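Local coordinates for protein possible metal-dependent hydrolase (Veillonella parvula, PDB 3RPC) that is probably a metal-dependent hydrolase of the metallo-beta-lactamase superfamily, holding two zinc ions side by side in its presumed active site, at residues A[127-135]-A[164-174]; A[183-192]-A[217-227]. All coordinates share one frame; numbering follows the deposited sequence.

Contact 1: A[127-135]-A[164-174]. With ZN (zinc ion), chain E; ZN (zinc ion), chain F.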
loop_
_atom_site.group_PDB
_atom_site.type_symbol
_atom_site.label_atom_id
_atom_site.label_comp_id
_atom_site.label_asym_id
_atom_site.label_seq_id
_atom_site.Cartn_x
_atom_site.Cartn_y
_atom_site.Cartn_z
ATOM N N LYS A 127 -4.402 1.726 10.198
ATOM C CA LYS A 127 -4.686 1.805 8.776
ATOM C C LYS A 127 -4.127 0.609 8.034
ATOM O O LYS A 127 -2.971 0.216 8.240
ATOM C CB LYS A 127 -4.138 3.099 8.173
ATOM C CG LYS A 127 -4.371 3.191 6.667
ATOM C CD LYS A 127 -4.160 4.592 6.125
ATOM C CE LYS A 127 -2.701 4.986 6.133
ATOM N NZ LYS A 127 -2.524 6.411 5.741
ATOM N N THR A 128 -4.941 0.030 7.163
ATOM C CA THR A 128 -4.467 -1.051 6.302
ATOM C C THR A 128 -4.478 -0.580 4.852
ATOM O O THR A 128 -5.225 0.344 4.484
ATOM C CB THR A 128 -5.325 -2.325 6.450
ATOM O OG1 THR A 128 -6.670 -2.058 6.030
ATOM C CG2 THR A 128 -5.339 -2.799 7.900
ATOM N N GLY A 129 -3.659 -1.219 4.021
ATOM C CA GLY A 129 -3.580 -0.847 2.623
ATOM C C GLY A 129 -4.650 -1.474 1.751
ATOM O O GLY A 129 -5.397 -2.355 2.184
ATOM N N GLY A 130 -4.721 -1.014 0.509
ATOM C CA GLY A 130 -5.668 -1.563 -0.439
ATOM C C GLY A 130 -5.466 -1.005 -1.833
ATOM O O GLY A 130 -4.864 0.065 -2.017
ATOM N N SER A 131 -5.973 -1.734 -2.820
ATOM C CA SER A 131 -6.017 -1.258 -4.198
ATOM C C SER A 131 -7.443 -1.377 -4.696
ATOM O O SER A 131 -7.988 -2.480 -4.760
ATOM C CB SER A 131 -5.091 -2.084 -5.084
ATOM O OG SER A 131 -3.764 -2.002 -4.599
ATOM N N HIS A 132 -8.043 -0.242 -5.039
ATOM C CA HIS A 132 -9.454 -0.172 -5.431
ATOM C C HIS A 132 -9.594 -0.504 -6.921
ATOM O O HIS A 132 -10.188 0.264 -7.684
ATOM C CB HIS A 132 -9.946 1.262 -5.130
ATOM C CG HIS A 132 -11.436 1.420 -4.986
ATOM N ND1 HIS A 132 -12.351 0.436 -5.297
ATOM C CD2 HIS A 132 -12.160 2.482 -4.560
ATOM C CE1 HIS A 132 -13.574 0.886 -5.067
ATOM N NE2 HIS A 132 -13.485 2.128 -4.622
ATOM N N GLY A 133 -9.038 -1.650 -7.324
ATOM C CA GLY A 133 -8.968 -2.047 -8.722
ATOM C C GLY A 133 -7.760 -2.926 -8.986
ATOM O O GLY A 133 -6.839 -2.991 -8.173
ATOM N N THR A 134 -7.772 -3.626 -10.120
ATOM C CA THR A 134 -6.646 -4.460 -10.508
ATOM C C THR A 134 -5.527 -3.613 -11.099
ATOM O O THR A 134 -5.714 -2.437 -11.411
ATOM C CB THR A 134 -7.068 -5.458 -11.586
ATOM O OG1 THR A 134 -7.516 -4.728 -12.729
ATOM C CG2 THR A 134 -8.190 -6.345 -11.075
ATOM N N VAL A 135 -4.362 -4.232 -11.280
ATOM C CA VAL A 135 -3.222 -3.545 -11.877
ATOM C C VAL A 135 -3.566 -2.980 -13.248
ATOM O O VAL A 135 -3.244 -1.828 -13.552
ATOM C CB VAL A 135 -1.998 -4.466 -11.996
ATOM C CG1 VAL A 135 -0.896 -3.802 -12.818
ATOM C CG2 VAL A 135 -1.490 -4.838 -10.627
ATOM N N TYR A 164 -11.440 -6.348 11.439
ATOM C CA TYR A 164 -10.783 -5.886 10.218
ATOM C C TYR A 164 -11.847 -5.388 9.254
ATOM O O TYR A 164 -12.587 -6.185 8.674
ATOM C CB TYR A 164 -9.983 -7.034 9.580
ATOM C CG TYR A 164 -9.198 -6.699 8.324
ATOM C CD1 TYR A 164 -8.926 -5.380 7.949
ATOM C CD2 TYR A 164 -8.727 -7.719 7.504
ATOM C CE1 TYR A 164 -8.188 -5.098 6.787
ATOM C CE2 TYR A 164 -8.014 -7.448 6.363
ATOM C CZ TYR A 164 -7.750 -6.148 5.997
ATOM O OH TYR A 164 -7.023 -5.923 4.838
ATOM N N LEU A 165 -11.944 -4.069 9.112
ATOM C CA LEU A 165 -12.776 -3.446 8.092
ATOM C C LEU A 165 -11.914 -3.388 6.839
ATOM O O LEU A 165 -11.018 -2.560 6.717
ATOM C CB LEU A 165 -13.172 -2.042 8.550
ATOM C CG LEU A 165 -14.017 -1.194 7.611
ATOM C CD1 LEU A 165 -15.460 -1.672 7.599
ATOM C CD2 LEU A 165 -13.951 0.266 8.073
ATOM N N VAL A 166 -12.157 -4.299 5.905
ATOM C CA VAL A 166 -11.207 -4.483 4.807
ATOM C C VAL A 166 -11.183 -3.295 3.839
ATOM O O VAL A 166 -10.117 -2.900 3.335
ATOM C CB VAL A 166 -11.507 -5.774 4.041
ATOM C CG1 VAL A 166 -10.493 -5.971 2.901
ATOM C CG2 VAL A 166 -11.464 -6.960 4.998
ATOM N N GLY A 167 -12.362 -2.734 3.575
ATOM C CA GLY A 167 -12.483 -1.568 2.716
ATOM C C GLY A 167 -12.628 -1.876 1.235
ATOM O O GLY A 167 -12.718 -3.036 0.825
ATOM N N ASP A 168 -12.662 -0.819 0.429
ATOM C CA ASP A 168 -12.790 -0.951 -1.021
ATOM C C ASP A 168 -11.449 -1.309 -1.660
ATOM O O ASP A 168 -10.728 -0.441 -2.155
ATOM C CB ASP A 168 -13.353 0.343 -1.629
ATOM C CG ASP A 168 -14.881 0.383 -1.645
ATOM O OD1 ASP A 168 -15.520 -0.419 -0.941
ATOM O OD2 ASP A 168 -15.443 1.225 -2.377
ATOM N N THR A 169 -11.119 -2.596 -1.614
ATOM C CA THR A 169 -9.887 -3.104 -2.206
ATOM C C THR A 169 -10.164 -4.465 -2.809
ATOM O O THR A 169 -11.058 -5.188 -2.366
ATOM C CB THR A 169 -8.766 -3.205 -1.152
ATOM O OG1 THR A 169 -7.564 -3.718 -1.755
ATOM C CG2 THR A 169 -9.184 -4.091 0.022
ATOM N N VAL A 170 -9.403 -4.793 -3.841
ATOM C CA VAL A 170 -9.333 -6.171 -4.315
ATOM C C VAL A 170 -8.338 -6.939 -3.439
ATOM O O VAL A 170 -7.691 -6.363 -2.566
ATOM C CB VAL A 170 -8.926 -6.241 -5.796
ATOM C CG1 VAL A 170 -9.886 -5.436 -6.655
ATOM C CG2 VAL A 170 -7.472 -5.765 -6.017
ATOM N N TRP A 171 -8.215 -8.242 -3.648
ATOM C CA TRP A 171 -7.303 -9.027 -2.821
ATOM C C TRP A 171 -5.855 -8.772 -3.228
ATOM O O TRP A 171 -5.434 -9.177 -4.302
ATOM C CB TRP A 171 -7.617 -10.515 -2.945
ATOM C CG TRP A 171 -6.981 -11.320 -1.872
ATOM C CD1 TRP A 171 -5.653 -11.619 -1.751
ATOM C CD2 TRP A 171 -7.639 -11.941 -0.769
ATOM N NE1 TRP A 171 -5.445 -12.376 -0.617
ATOM C CE2 TRP A 171 -6.653 -12.598 -0.006
ATOM C CE3 TRP A 171 -8.971 -12.016 -0.356
ATOM C CZ2 TRP A 171 -6.956 -13.315 1.150
ATOM C CZ3 TRP A 171 -9.275 -12.729 0.793
ATOM C CH2 TRP A 171 -8.270 -13.365 1.536
ATOM N N THR A 172 -5.105 -8.085 -2.374
ATOM C CA THR A 172 -3.691 -7.810 -2.634
ATOM C C THR A 172 -2.854 -8.269 -1.445
ATOM O O THR A 172 -3.384 -8.760 -0.447
ATOM C CB THR A 172 -3.428 -6.309 -2.802
ATOM O OG1 THR A 172 -3.609 -5.654 -1.538
ATOM C CG2 THR A 172 -4.354 -5.689 -3.842
ATOM N N SER A 173 -1.537 -8.093 -1.532
ATOM C CA SER A 173 -0.680 -8.435 -0.409
ATOM C C SER A 173 -0.956 -7.576 0.822
ATOM O O SER A 173 -0.604 -7.958 1.936
ATOM C CB SER A 173 0.793 -8.332 -0.805
ATOM O OG SER A 173 1.100 -9.295 -1.803
ATOM N N ASP A 174 -1.577 -6.415 0.629
ATOM C CA ASP A 174 -1.909 -5.581 1.784
ATOM C C ASP A 174 -2.936 -6.286 2.664
ATOM O O ASP A 174 -2.917 -6.147 3.891
ATOM C CB ASP A 174 -2.419 -4.210 1.344
ATOM C CG ASP A 174 -1.288 -3.276 0.918
ATOM O OD1 ASP A 174 -0.178 -3.399 1.470
ATOM O OD2 ASP A 174 -1.515 -2.415 0.046
HETATM ZN ZN ZN E . -14.895 3.267 -3.483
HETATM ZN ZN ZN F . -17.559 1.495 -2.542
HETATM O O HOH W 1 -7.437 -3.410 3.763
HETATM O O HOH W 2 -2.230 -3.637 5.068
HETATM O O HOH W 3 -2.443 0.940 0.012
HETATM O O HOH W 4 -2.947 -3.118 -2.051
HETATM O O HOH W 5 -16.872 3.293 -3.808
HETATM O O HOH W 6 -17.441 0.401 -4.857
#
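H132 and D168 meet at a zinc ion that both of them bind, H132 NE2 at 2.1 Å and D168 OD2 at 2.4 Å. The same D168 OD2 also lies 2.1 Å from the second zinc, so one carboxylate oxygen bridges the pair. The two side chains extend together toward the metals, the ring and carboxylate planes 61° apart, and D168 CB sits over one face of the imidazole in a CH-pi contact, offset toward the rim. H132 CG stands anti to the backbone N (chi1 -159°), which turns the ring alongside D168; the other ring nitrogen, ND1, is hydrogen-bonded to I203 O. Behind the metal ligands the two loops are tied through S131: its N donates to T169 OG1 (2.8 Å), and its O accepts from V170 N (2.9 Å). T169 OG1 in turn donates to V170 O, on a lone pair in the carbonyl plane, so the T169 hydroxyl spends its proton there and accepts from S131 N. Farther out, a water gripped by four bonds joins T128 OG1, G129 O, Y164 OH and V166 O, and another links S131 OG, T172 OG1 and D174 OD2. H72, H74, D76, H77 and H226 supply the other protein ligands and a water bridges the two zinc ions; this is the bridged dinuclear zinc site of the metallo-beta-lactamase fold, carried on loops that follow its strands.

Contact 2: A[183-192]-A[217-227]. With ZN (zinc ion), chain F.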
loop_
_atom_site.group_PDB
_atom_site.type_symbol
_atom_site.label_atom_id
_atom_site.label_comp_id
_atom_site.label_asym_id
_atom_site.label_seq_id
_atom_site.Cartn_x
_atom_site.Cartn_y
_atom_site.Cartn_z
ATOM N N ASP A 183 -4.258 -10.801 12.852
ATOM C CA ASP A 183 -5.127 -11.953 13.093
ATOM C C ASP A 183 -6.523 -11.548 13.549
ATOM O O ASP A 183 -6.941 -11.883 14.663
ATOM C CB ASP A 183 -4.507 -12.890 14.135
ATOM C CG ASP A 183 -5.242 -14.215 14.238
ATOM O OD1 ASP A 183 -5.757 -14.697 13.207
ATOM O OD2 ASP A 183 -5.303 -14.777 15.351
ATOM N N PRO A 184 -7.253 -10.832 12.685
ATOM C CA PRO A 184 -8.599 -10.385 13.060
ATOM C C PRO A 184 -9.572 -11.529 13.336
ATOM O O PRO A 184 -9.543 -12.568 12.658
ATOM C CB PRO A 184 -9.058 -9.566 11.847
ATOM C CG PRO A 184 -8.211 -10.065 10.702
ATOM C CD PRO A 184 -6.886 -10.432 11.314
ATOM N N ASN A 185 -10.428 -11.312 14.331
ATOM C CA ASN A 185 -11.457 -12.268 14.721
ATOM C C ASN A 185 -12.777 -12.009 14.006
ATOM O O ASN A 185 -13.624 -12.897 13.921
ATOM C CB ASN A 185 -11.665 -12.206 16.236
ATOM C CG ASN A 185 -10.360 -12.278 16.998
ATOM O OD1 ASN A 185 -9.932 -11.299 17.601
ATOM N ND2 ASN A 185 -9.706 -13.434 16.957
ATOM N N VAL A 186 -12.943 -10.781 13.512
ATOM C CA VAL A 186 -14.129 -10.376 12.754
ATOM C C VAL A 186 -13.645 -9.657 11.508
ATOM O O VAL A 186 -12.784 -8.779 11.603
ATOM C CB VAL A 186 -15.026 -9.425 13.575
ATOM C CG1 VAL A 186 -16.242 -8.961 12.750
ATOM C CG2 VAL A 186 -15.474 -10.104 14.858
ATOM N N ILE A 187 -14.170 -10.033 10.346
ATOM C CA ILE A 187 -13.694 -9.469 9.089
ATOM C C ILE A 187 -14.871 -8.965 8.270
ATOM O O ILE A 187 -15.707 -9.756 7.832
ATOM C CB ILE A 187 -12.891 -10.524 8.293
ATOM C CG1 ILE A 187 -11.742 -11.054 9.166
ATOM C CG2 ILE A 187 -12.381 -9.946 6.968
ATOM C CD1 ILE A 187 -10.980 -12.232 8.536
ATOM N N ILE A 188 -14.945 -7.650 8.088
ATOM C CA ILE A 188 -16.052 -7.025 7.375
ATOM C C ILE A 188 -15.567 -6.719 5.959
ATOM O O ILE A 188 -14.636 -5.930 5.779
ATOM C CB ILE A 188 -16.504 -5.729 8.085
ATOM C CG1 ILE A 188 -16.929 -6.033 9.522
ATOM C CG2 ILE A 188 -17.647 -5.075 7.331
ATOM C CD1 ILE A 188 -17.077 -4.787 10.387
HETATM N N MSE A 189 -16.191 -7.362 4.969
HETATM C CA MSE A 189 -15.728 -7.339 3.581
HETATM C C MSE A 189 -16.750 -6.716 2.646
HETATM O O MSE A 189 -17.951 -6.968 2.780
HETATM C CB MSE A 189 -15.500 -8.771 3.089
HETATM C CG MSE A 189 -14.642 -9.644 3.979
HETATM SE SE MSE A 189 -14.600 -11.459 3.251
HETATM C CE MSE A 189 -13.796 -11.100 1.503
ATOM N N ASN A 190 -16.273 -5.913 1.703
ATOM C CA ASN A 190 -17.119 -5.317 0.676
ATOM C C ASN A 190 -17.157 -6.243 -0.535
ATOM O O ASN A 190 -16.203 -6.291 -1.317
ATOM C CB ASN A 190 -16.577 -3.938 0.300
ATOM C CG ASN A 190 -16.749 -2.933 1.430
ATOM O OD1 ASN A 190 -17.570 -3.145 2.332
ATOM N ND2 ASN A 190 -15.994 -1.836 1.390
ATOM N N THR A 191 -18.252 -6.984 -0.675
ATOM C CA THR A 191 -18.279 -8.117 -1.601
ATOM C C THR A 191 -19.276 -7.963 -2.743
ATOM O O THR A 191 -19.644 -8.953 -3.385
ATOM C CB THR A 191 -18.570 -9.440 -0.858
ATOM O OG1 THR A 191 -19.883 -9.396 -0.269
ATOM C CG2 THR A 191 -17.549 -9.674 0.233
ATOM N N GLY A 192 -19.683 -6.729 -3.015
ATOM C CA GLY A 192 -20.631 -6.463 -4.078
ATOM C C GLY A 192 -20.081 -6.552 -5.495
ATOM O O GLY A 192 -20.837 -6.429 -6.456
ATOM N N LYS A 217 -8.661 -17.618 7.204
ATOM C CA LYS A 217 -9.026 -17.377 8.593
ATOM C C LYS A 217 -10.243 -18.207 8.976
ATOM O O LYS A 217 -11.352 -17.682 9.087
ATOM C CB LYS A 217 -9.308 -15.887 8.812
ATOM C CG LYS A 217 -8.076 -15.005 8.645
ATOM C CD LYS A 217 -7.044 -15.314 9.730
ATOM C CE LYS A 217 -5.852 -14.384 9.653
ATOM N NZ LYS A 217 -4.744 -14.843 10.540
ATOM N N PRO A 218 -10.041 -19.520 9.177
ATOM C CA PRO A 218 -11.159 -20.442 9.418
ATOM C C PRO A 218 -11.944 -20.163 10.697
ATOM O O PRO A 218 -13.068 -20.643 10.828
ATOM C CB PRO A 218 -10.472 -21.811 9.532
ATOM C CG PRO A 218 -9.146 -21.636 8.898
ATOM C CD PRO A 218 -8.745 -20.221 9.124
ATOM N N GLU A 219 -11.371 -19.412 11.632
ATOM C CA GLU A 219 -12.068 -19.152 12.884
ATOM C C GLU A 219 -12.690 -17.760 12.957
ATOM O O GLU A 219 -13.360 -17.432 13.930
ATOM C CB GLU A 219 -11.133 -19.364 14.076
ATOM C CG GLU A 219 -10.711 -20.817 14.237
ATOM C CD GLU A 219 -9.287 -20.958 14.739
ATOM O OE1 GLU A 219 -8.484 -21.628 14.053
ATOM O OE2 GLU A 219 -8.971 -20.403 15.814
ATOM N N ALA A 220 -12.467 -16.948 11.928
ATOM C CA ALA A 220 -12.982 -15.583 11.932
ATOM C C ALA A 220 -14.465 -15.555 11.599
ATOM O O ALA A 220 -14.971 -16.408 10.863
ATOM C CB ALA A 220 -12.199 -14.706 10.953
ATOM N N LYS A 221 -15.152 -14.570 12.157
ATOM C CA LYS A 221 -16.526 -14.283 11.778
ATOM C C LYS A 221 -16.460 -13.315 10.609
ATOM O O LYS A 221 -16.021 -12.172 10.763
ATOM C CB LYS A 221 -17.276 -13.647 12.941
ATOM C CG LYS A 221 -18.730 -13.362 12.641
ATOM C CD LYS A 221 -19.627 -13.897 13.745
ATOM C CE LYS A 221 -19.330 -13.230 15.074
ATOM N NZ LYS A 221 -19.986 -13.943 16.201
ATOM N N ILE A 222 -16.854 -13.776 9.432
ATOM C CA ILE A 222 -16.850 -12.926 8.258
ATOM C C ILE A 222 -18.217 -12.270 8.074
ATOM O O ILE A 222 -19.250 -12.913 8.262
ATOM C CB ILE A 222 -16.450 -13.738 7.026
ATOM C CG1 ILE A 222 -14.996 -14.194 7.198
ATOM C CG2 ILE A 222 -16.648 -12.922 5.772
ATOM C CD1 ILE A 222 -14.626 -15.428 6.414
ATOM N N ILE A 223 -18.213 -10.984 7.736
ATOM C CA ILE A 223 -19.450 -10.240 7.524
ATOM C C ILE A 223 -19.360 -9.596 6.153
ATOM O O ILE A 223 -18.489 -8.754 5.925
ATOM C CB ILE A 223 -19.642 -9.148 8.612
ATOM C CG1 ILE A 223 -19.694 -9.796 9.999
ATOM C CG2 ILE A 223 -20.920 -8.352 8.351
ATOM C CD1 ILE A 223 -19.753 -8.802 11.176
ATOM N N ALA A 224 -20.239 -10.005 5.236
ATOM C CA ALA A 224 -20.223 -9.502 3.866
ATOM C C ALA A 224 -21.228 -8.375 3.662
ATOM O O ALA A 224 -22.423 -8.533 3.954
ATOM C CB ALA A 224 -20.491 -10.643 2.876
ATOM N N VAL A 225 -20.740 -7.247 3.158
ATOM C CA VAL A 225 -21.562 -6.055 2.963
ATOM C C VAL A 225 -21.278 -5.394 1.607
ATOM O O VAL A 225 -20.699 -6.030 0.722
ATOM C CB VAL A 225 -21.371 -5.042 4.124
ATOM C CG1 VAL A 225 -21.781 -5.683 5.453
ATOM C CG2 VAL A 225 -19.929 -4.544 4.188
ATOM N N HIS A 226 -21.687 -4.135 1.442
ATOM C CA HIS A 226 -21.488 -3.380 0.196
ATOM C C HIS A 226 -22.326 -3.955 -0.951
ATOM O O HIS A 226 -21.885 -4.018 -2.098
ATOM C CB HIS A 226 -19.988 -3.305 -0.174
ATOM C CG HIS A 226 -19.624 -2.127 -1.031
ATOM N ND1 HIS A 226 -20.171 -1.915 -2.277
ATOM C CD2 HIS A 226 -18.750 -1.108 -0.828
ATOM C CE1 HIS A 226 -19.663 -0.813 -2.801
ATOM N NE2 HIS A 226 -18.797 -0.305 -1.942
HETATM N N MSE A 227 -23.562 -4.341 -0.640
HETATM C CA MSE A 227 -24.430 -4.952 -1.639
HETATM C C MSE A 227 -25.824 -4.334 -1.707
HETATM O O MSE A 227 -26.264 -3.647 -0.779
HETATM C CB MSE A 227 -24.552 -6.452 -1.373
HETATM C CG MSE A 227 -23.243 -7.185 -1.646
HETATM SE SE MSE A 227 -23.241 -9.076 -1.182
HETATM C CE MSE A 227 -23.035 -8.894 0.742
HETATM ZN ZN ZN F . -17.559 1.495 -2.542
HETATM O O HOH W 7 -10.992 -15.627 15.525
HETATM O O HOH W 5 -16.872 3.293 -3.808
HETATM O O HOH W 6 -17.441 0.401 -4.857
#
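Strands 186-190 and 221-225 are the parallel neighbours of a beta-alpha-beta unit whose crossover contains helix 207-216. Six backbone hydrogen bonds join them, from K221 N to N185 O (2.9 Å) at one end to T191 N to V225 O (3.0 Å) at the other. I187, M189 and I222 lie on the face covered by that helix, where the selenium of the selenomethionine M189 touches I222 CG2 at 3.6 Å and I187 CD1 reaches A220 CB. On the other face V186 CG1 meets I223 CD1, and I188 CG2 meets V225 CG2 at 3.9 Å, near Y7 of strand 6-11. The pair belongs to the parallel half of one of the two mixed sheets of the metallo-beta-lactamase fold, and the C-terminal ends of the strands lead to the metals. There the N190 amide lies against H226, their planes 57° apart, and H226 CG, anti to its own N (chi1 -155°), carries the ring to a zinc ion at 2.3 Å from NE2. At the far end, the K217 side chain bends at chi2 and brings NZ to D183 OD1 in a salt bridge of 2.9 Å, on the anti side of OD1 and 31° out of the carboxylate plane.

From the N terminus, contact 1 comes first: the chain leaves strand 123-128, passes through two helices and strand 152-156, and closes a loop on returning along strand 163-165; 28 residues separate segments 127-135 and 164-174. Helix 173-182 then leads directly into strand 186-190, where contact 2 opens; after a 24-residue connection between the segments that holds helix 207-216, segment 217-227 closes it. The two loops therefore follow in series, neither enclosing nor crossing the other. They meet in one mixed sheet, in which Y164 probably pairs with V186 and I188 through its backbone. At the zinc end, D168 of contact 1 and H226 of contact 2 bind the same ion, and N190 ND2 makes a weak hydrogen bond to D168 OD1.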